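Local structure of monomethylamine corrinoid protein 1 (Methanosarcina barkeri, 3EZX) at residues Arg175-Val187 with Ile195-Ala207. The protein carries methyl groups on its bound corrinoid cofactor between the methyltransferases MtmB and MtbA in methanogenesis from monomethylamine. Sequence-based numbering, arbitrary orientation.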
ATOM      1  N   ARG A 175       0.004 -13.711 -18.870  1.00 51.23           N
ATOM      2  CA  ARG A 175      -1.052 -12.763 -18.530  1.00 55.50           C
ATOM      3  C   ARG A 175      -2.399 -13.351 -18.112  1.00 57.65           C
ATOM      4  O   ARG A 175      -2.708 -13.444 -16.928  1.00 68.73           O
ATOM      5  CB  ARG A 175      -1.278 -11.815 -19.709  1.00 57.26           C
ATOM      6  CG  ARG A 175      -2.380 -10.791 -19.490  1.00 55.39           C
ATOM      7  CD  ARG A 175      -2.003  -9.801 -18.404  1.00 57.93           C
ATOM      8  NE  ARG A 175      -3.055  -8.814 -18.190  1.00 58.74           N
ATOM      9  CZ  ARG A 175      -4.186  -9.050 -17.533  1.00 56.73           C
ATOM     10  NH1 ARG A 175      -4.426 -10.245 -17.008  1.00 29.82           N
ATOM     11  NH2 ARG A 175      -5.084  -8.084 -17.411  1.00 61.22           N
ATOM     12  N   ASP A 176      -3.193 -13.731 -19.104  1.00 54.32           N
ATOM     13  CA  ASP A 176      -4.530 -14.275 -18.890  1.00 60.80           C
ATOM     14  C   ASP A 176      -4.705 -15.272 -17.745  1.00 55.21           C
ATOM     15  O   ASP A 176      -5.831 -15.537 -17.324  1.00 59.82           O
ATOM     16  CB  ASP A 176      -5.034 -14.884 -20.200  1.00 68.35           C
ATOM     17  CG  ASP A 176      -4.907 -13.922 -21.371  1.00 75.31           C
ATOM     18  OD1 ASP A 176      -5.340 -12.755 -21.237  1.00 74.42           O
ATOM     19  OD2 ASP A 176      -4.375 -14.330 -22.424  1.00 82.02           O
ATOM     20  N   SER A 177      -3.609 -15.821 -17.235  1.00 57.87           N
ATOM     21  CA  SER A 177      -3.695 -16.773 -16.130  1.00 56.61           C
ATOM     22  C   SER A 177      -3.629 -16.074 -14.769  1.00 57.39           C
ATOM     23  O   SER A 177      -3.861 -16.702 -13.734  1.00 60.63           O
ATOM     24  CB  SER A 177      -2.580 -17.824 -16.233  1.00 60.26           C
ATOM     25  OG  SER A 177      -1.296 -17.242 -16.083  1.00 65.29           O
ATOM     26  N   VAL A 178      -3.314 -14.780 -14.771  1.00 38.69           N
ATOM     27  CA  VAL A 178      -3.232 -14.007 -13.533  1.00 51.40           C
ATOM     28  C   VAL A 178      -3.961 -12.664 -13.622  1.00 53.87           C
ATOM     29  O   VAL A 178      -4.066 -12.068 -14.695  1.00 55.21           O
ATOM     30  CB  VAL A 178      -1.763 -13.717 -13.131  1.00 54.56           C
ATOM     31  CG1 VAL A 178      -0.985 -15.017 -13.026  1.00 62.82           C
ATOM     32  CG2 VAL A 178      -1.118 -12.771 -14.139  1.00 50.94           C
ATOM     33  N   LYS A 179      -4.458 -12.196 -12.482  1.00 47.33           N
ATOM     34  CA  LYS A 179      -5.165 -10.920 -12.402  1.00 56.33           C
ATOM     35  C   LYS A 179      -4.170  -9.859 -11.918  1.00 54.21           C
ATOM     36  O   LYS A 179      -3.362 -10.126 -11.028  1.00 62.44           O
ATOM     37  CB  LYS A 179      -6.344 -11.065 -11.433  1.00 55.90           C
ATOM     38  CG  LYS A 179      -5.944 -11.724 -10.125  1.00 60.19           C
ATOM     39  CD  LYS A 179      -7.087 -12.470  -9.448  1.00 48.25           C
ATOM     40  CE  LYS A 179      -6.563 -13.167  -8.194  1.00 48.39           C
ATOM     41  NZ  LYS A 179      -7.558 -14.011  -7.494  1.00 38.73           N
ATOM     42  N   CYS A 180      -4.218  -8.665 -12.507  1.00 47.70           N
ATOM     43  CA  CYS A 180      -3.291  -7.590 -12.143  1.00 44.40           C
ATOM     44  C   CYS A 180      -3.929  -6.323 -11.580  1.00 45.65           C
ATOM     45  O   CYS A 180      -4.769  -5.702 -12.228  1.00 52.33           O
ATOM     46  CB  CYS A 180      -2.442  -7.204 -13.357  1.00 36.61           C
ATOM     47  SG  CYS A 180      -1.349  -8.503 -13.937  1.00 54.70           S
ATOM     48  N   MET A 181      -3.506  -5.937 -10.380  1.00 52.50           N
ATOM     49  CA  MET A 181      -4.011  -4.734  -9.726  1.00 51.17           C
ATOM     50  C   MET A 181      -2.842  -3.825  -9.350  1.00 48.98           C
ATOM     51  O   MET A 181      -1.971  -4.213  -8.569  1.00 56.69           O
ATOM     52  CB  MET A 181      -4.820  -5.103  -8.468  1.00 49.50           C
ATOM     53  CG  MET A 181      -5.414  -3.901  -7.722  1.00 49.89           C
ATOM     54  SD  MET A 181      -6.445  -4.337  -6.282  1.00 57.35           S
ATOM     55  CE  MET A 181      -5.200  -4.776  -5.091  1.00 52.87           C
ATOM     56  N   PHE A 182      -2.814  -2.625  -9.922  1.00 47.79           N
ATOM     57  CA  PHE A 182      -1.761  -1.662  -9.619  1.00 48.87           C
ATOM     58  C   PHE A 182      -2.338  -0.504  -8.801  1.00 46.32           C
ATOM     59  O   PHE A 182      -3.525  -0.205  -8.896  1.00 53.35           O
ATOM     60  CB  PHE A 182      -1.124  -1.120 -10.905  1.00 44.54           C
ATOM     61  CG  PHE A 182      -0.281  -2.123 -11.642  1.00 61.24           C
ATOM     62  CD1 PHE A 182      -0.799  -2.833 -12.723  1.00 60.07           C
ATOM     63  CD2 PHE A 182       1.035  -2.357 -11.256  1.00 55.26           C
ATOM     64  CE1 PHE A 182      -0.017  -3.763 -13.404  1.00 63.92           C
ATOM     65  CE2 PHE A 182       1.825  -3.284 -11.929  1.00 61.42           C
ATOM     66  CZ  PHE A 182       1.299  -3.987 -13.006  1.00 67.86           C
ATOM     67  N   GLY A 183      -1.500   0.135  -7.991  1.00 53.30           N
ATOM     68  CA  GLY A 183      -1.960   1.252  -7.180  1.00 54.46           C
ATOM     69  C   GLY A 183      -0.834   2.214  -6.846  1.00 56.28           C
ATOM     70  O   GLY A 183       0.261   2.107  -7.395  1.00 55.68           O
ATOM     71  N   GLY A 184      -1.092   3.163  -5.953  1.00 51.93           N
ATOM     72  CA  GLY A 184      -0.049   4.104  -5.587  1.00 62.50           C
ATOM     73  C   GLY A 184      -0.512   5.529  -5.349  1.00 65.52           C
ATOM     74  O   GLY A 184      -0.407   6.048  -4.235  1.00 74.24           O
ATOM     75  N   ALA A 185      -1.019   6.154  -6.405  1.00 61.51           N
ATOM     76  CA  ALA A 185      -1.510   7.530  -6.380  1.00 58.45           C
ATOM     77  C   ALA A 185      -1.316   8.057  -7.791  1.00 53.52           C
ATOM     78  O   ALA A 185      -2.243   8.592  -8.394  1.00 59.64           O
ATOM     79  CB  ALA A 185      -0.727   8.385  -5.380  1.00 63.83           C
ATOM     80  N   PRO A 186      -0.095   7.929  -8.334  1.00 49.90           N
ATOM     81  CA  PRO A 186       0.108   8.419  -9.697  1.00 50.32           C
ATOM     82  C   PRO A 186      -0.664   7.525 -10.665  1.00 55.11           C
ATOM     83  O   PRO A 186      -0.778   7.825 -11.854  1.00 60.38           O
ATOM     84  CB  PRO A 186       1.617   8.305  -9.882  1.00 51.34           C
ATOM     85  CG  PRO A 186       2.135   8.531  -8.503  1.00 42.83           C
ATOM     86  CD  PRO A 186       1.200   7.681  -7.677  1.00 34.10           C
ATOM     87  N   VAL A 187      -1.188   6.420 -10.137  1.00 55.68           N
ATOM     88  CA  VAL A 187      -1.961   5.467 -10.926  1.00 60.04           C
ATOM     89  C   VAL A 187      -3.410   5.927 -11.028  1.00 67.28           C
ATOM     90  O   VAL A 187      -4.098   6.086 -10.014  1.00 57.29           O
ATOM     91  CB  VAL A 187      -1.935   4.061 -10.289  1.00 63.64           C
ATOM     92  CG1 VAL A 187      -2.809   3.106 -11.088  1.00 57.25           C
ATOM     93  CG2 VAL A 187      -0.514   3.545 -10.234  1.00 54.75           C
ATOM     94  N   ILE A 195      -2.513   0.414 -20.211  1.00 76.05           N
ATOM     95  CA  ILE A 195      -1.581  -0.705 -20.191  1.00 73.61           C
ATOM     96  C   ILE A 195      -2.332  -2.018 -20.398  1.00 70.51           C
ATOM     97  O   ILE A 195      -2.013  -2.785 -21.305  1.00 80.36           O
ATOM     98  CB  ILE A 195      -0.793  -0.765 -18.856  1.00 69.42           C
ATOM     99  CG1 ILE A 195      -1.762  -0.781 -17.670  1.00 66.55           C
ATOM    100  CG2 ILE A 195       0.154   0.422 -18.761  1.00 43.97           C
ATOM    101  CD1 ILE A 195      -1.086  -0.963 -16.328  1.00 60.95           C
ATOM    102  N   GLY A 196      -3.335  -2.270 -19.561  1.00 65.68           N
ATOM    103  CA  GLY A 196      -4.114  -3.488 -19.691  1.00 56.60           C
ATOM    104  C   GLY A 196      -4.348  -4.220 -18.385  1.00 55.64           C
ATOM    105  O   GLY A 196      -4.538  -5.435 -18.381  1.00 49.80           O
ATOM    106  N   ALA A 197      -4.347  -3.481 -17.278  1.00 64.35           N
ATOM    107  CA  ALA A 197      -4.550  -4.061 -15.953  1.00 61.49           C
ATOM    108  C   ALA A 197      -6.010  -4.416 -15.683  1.00 61.76           C
ATOM    109  O   ALA A 197      -6.889  -4.127 -16.494  1.00 62.05           O
ATOM    110  CB  ALA A 197      -4.045  -3.102 -14.887  1.00 68.08           C
ATOM    111  N   ASP A 198      -6.257  -5.036 -14.532  1.00 59.32           N
ATOM    112  CA  ASP A 198      -7.605  -5.445 -14.155  1.00 65.16           C
ATOM    113  C   ASP A 198      -8.260  -4.549 -13.109  1.00 74.81           C
ATOM    114  O   ASP A 198      -9.479  -4.599 -12.934  1.00 75.81           O
ATOM    115  CB  ASP A 198      -7.600  -6.888 -13.637  1.00 71.34           C
ATOM    116  CG  ASP A 198      -7.006  -7.864 -14.632  1.00 81.71           C
ATOM    117  OD1 ASP A 198      -7.204  -9.088 -14.469  1.00 80.45           O
ATOM    118  OD2 ASP A 198      -6.333  -7.404 -15.572  1.00 87.28           O
ATOM    119  N   ALA A 199      -7.468  -3.735 -12.413  1.00 75.13           N
ATOM    120  CA  ALA A 199      -8.037  -2.860 -11.392  1.00 70.34           C
ATOM    121  C   ALA A 199      -7.084  -1.863 -10.735  1.00 67.93           C
ATOM    122  O   ALA A 199      -6.062  -1.463 -11.302  1.00 57.76           O
ATOM    123  CB  ALA A 199      -8.703  -3.708 -10.310  1.00 66.53           C
ATOM    124  N   THR A 200      -7.472  -1.464  -9.526  1.00 67.20           N
ATOM    125  CA  THR A 200      -6.742  -0.523  -8.683  1.00 60.29           C
ATOM    126  C   THR A 200      -7.640  -0.134  -7.515  1.00 58.67           C
ATOM    127  O   THR A 200      -8.849  -0.352  -7.551  1.00 47.97           O
ATOM    128  CB  THR A 200      -6.353   0.770  -9.439  1.00 57.40           C
ATOM    129  OG1 THR A 200      -5.859   1.738  -8.501  1.00 31.38           O
ATOM    130  CG2 THR A 200      -7.552   1.344 -10.171  1.00 32.37           C
ATOM    131  N   ALA A 201      -7.039   0.431  -6.477  1.00 61.77           N
ATOM    132  CA  ALA A 201      -7.784   0.867  -5.306  1.00 60.31           C
ATOM    133  C   ALA A 201      -7.202   2.196  -4.848  1.00 61.73           C
ATOM    134  O   ALA A 201      -6.180   2.646  -5.368  1.00 63.26           O
ATOM    135  CB  ALA A 201      -7.681  -0.168  -4.198  1.00 55.70           C
ATOM    136  N   GLU A 202      -7.853   2.828  -3.882  1.00 63.97           N
ATOM    137  CA  GLU A 202      -7.376   4.108  -3.380  1.00 60.40           C
ATOM    138  C   GLU A 202      -6.908   3.990  -1.942  1.00 52.48           C
ATOM    139  O   GLU A 202      -6.297   4.910  -1.409  1.00 64.14           O
ATOM    140  CB  GLU A 202      -8.478   5.158  -3.491  1.00 67.69           C
ATOM    141  CG  GLU A 202      -8.875   5.465  -4.926  1.00 81.67           C
ATOM    142  CD  GLU A 202     -10.101   6.355  -5.012  1.00 91.40           C
ATOM    143  OE1 GLU A 202     -10.075   7.466  -4.437  1.00 91.40           O
ATOM    144  OE2 GLU A 202     -11.092   5.943  -5.656  1.00 91.40           O
ATOM    145  N   ASN A 203      -7.201   2.857  -1.316  1.00 47.83           N
ATOM    146  CA  ASN A 203      -6.784   2.616   0.059  1.00 51.28           C
ATOM    147  C   ASN A 203      -6.781   1.130   0.379  1.00 49.19           C
ATOM    148  O   ASN A 203      -7.312   0.324  -0.383  1.00 42.51           O
ATOM    149  CB  ASN A 203      -7.683   3.371   1.049  1.00 67.67           C
ATOM    150  CG  ASN A 203      -9.154   3.069   0.856  1.00 71.63           C
ATOM    151  OD1 ASN A 203      -9.588   1.920   0.954  1.00 64.87           O
ATOM    152  ND2 ASN A 203      -9.936   4.107   0.587  1.00 76.21           N
ATOM    153  N   ALA A 204      -6.168   0.775   1.502  1.00 44.47           N
ATOM    154  CA  ALA A 204      -6.075  -0.614   1.923  1.00 43.82           C
ATOM    155  C   ALA A 204      -7.437  -1.281   1.899  1.00 50.81           C
ATOM    156  O   ALA A 204      -7.606  -2.349   1.309  1.00 59.04           O
ATOM    157  CB  ALA A 204      -5.477  -0.696   3.326  1.00 34.23           C
ATOM    158  N   ALA A 205      -8.408  -0.638   2.538  1.00 54.74           N
ATOM    159  CA  ALA A 205      -9.767  -1.159   2.612  1.00 59.47           C
ATOM    160  C   ALA A 205     -10.330  -1.587   1.257  1.00 57.59           C
ATOM    161  O   ALA A 205     -10.632  -2.764   1.043  1.00 55.03           O
ATOM    162  CB  ALA A 205     -10.683  -0.116   3.249  1.00 69.99           C
ATOM    163  N   GLU A 206     -10.476  -0.629   0.348  1.00 53.04           N
ATOM    164  CA  GLU A 206     -11.019  -0.907  -0.974  1.00 54.52           C
ATOM    165  C   GLU A 206     -10.162  -1.930  -1.705  1.00 62.66           C
ATOM    166  O   GLU A 206     -10.678  -2.793  -2.418  1.00 70.58           O
ATOM    167  CB  GLU A 206     -11.094   0.381  -1.788  1.00 56.69           C
ATOM    168  CG  GLU A 206     -12.260   0.428  -2.749  1.00 65.89           C
ATOM    169  CD  GLU A 206     -12.356   1.756  -3.465  1.00 83.02           C
ATOM    170  OE1 GLU A 206     -11.493   2.031  -4.327  1.00 81.94           O
ATOM    171  OE2 GLU A 206     -13.289   2.529  -3.157  1.00 91.40           O
ATOM    172  N   ALA A 207      -8.850  -1.826  -1.525  1.00 61.96           N
ATOM    173  CA  ALA A 207      -7.923  -2.745  -2.164  1.00 53.55           C
ATOM    174  C   ALA A 207      -8.344  -4.175  -1.859  1.00 51.77           C
ATOM    175  O   ALA A 207      -8.410  -5.015  -2.754  1.00 51.19           O
ATOM    176  CB  ALA A 207      -6.509  -2.492  -1.660  1.00 54.60           C
TER
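Ala197 CB meets the Phe182 ring at its edge, in the ring plane, 3.9 Å from CD1, while the Ile195 methyl CD1 approaches the same ring carbon obliquely. The Arg175 guanidinium likewise works through its edge: NH2 gives a nearly straight, in-plane hydrogen bond to Gly196 O (2.9 Å, 174°) and forms a salt bridge with Asp198 OD2, modelled too short for its length to be trusted. The guanidinium and carboxylate planes stand 35° apart. With CG anti to the backbone N (chi1 179°) and a bend at chi2, the Arg175 chain brings NH2 to both acceptors.

The backbones meet in a single bridge, Met181 with Ala199. Cys180 O accepts from Asp198 N (2.8 Å) and more weakly from Ala199 N.

In Met181, chi1 sets CG opposite the backbone N and beside Ala199 CB (4.2 Å); the bend at chi3 turns CE toward Ala207 CB (4.3 Å) on helix 204-213. The same side chain comes within about 3 Å (nearest atoms) of the bound 5-hydroxybenzimidazolylcobamide. Replacing Met181 by alanine is likely to open a gap between strand 179-183 and that helix and strip the cofactor of a neighbouring side chain.

The segment 195-207 thus runs beside the last strand of the parallel Rossmann-like sheet, whose other neighbour is strand 147-152, before Asn203 OD1 caps the helix through Glu206 N. Its polar grip is mostly on backbone carbonyls, with a charged pair at one end; at the other, Gly184 O hydrogen-bonds the corrinoid, so the contact ties the sheet edge to the cofactor pocket.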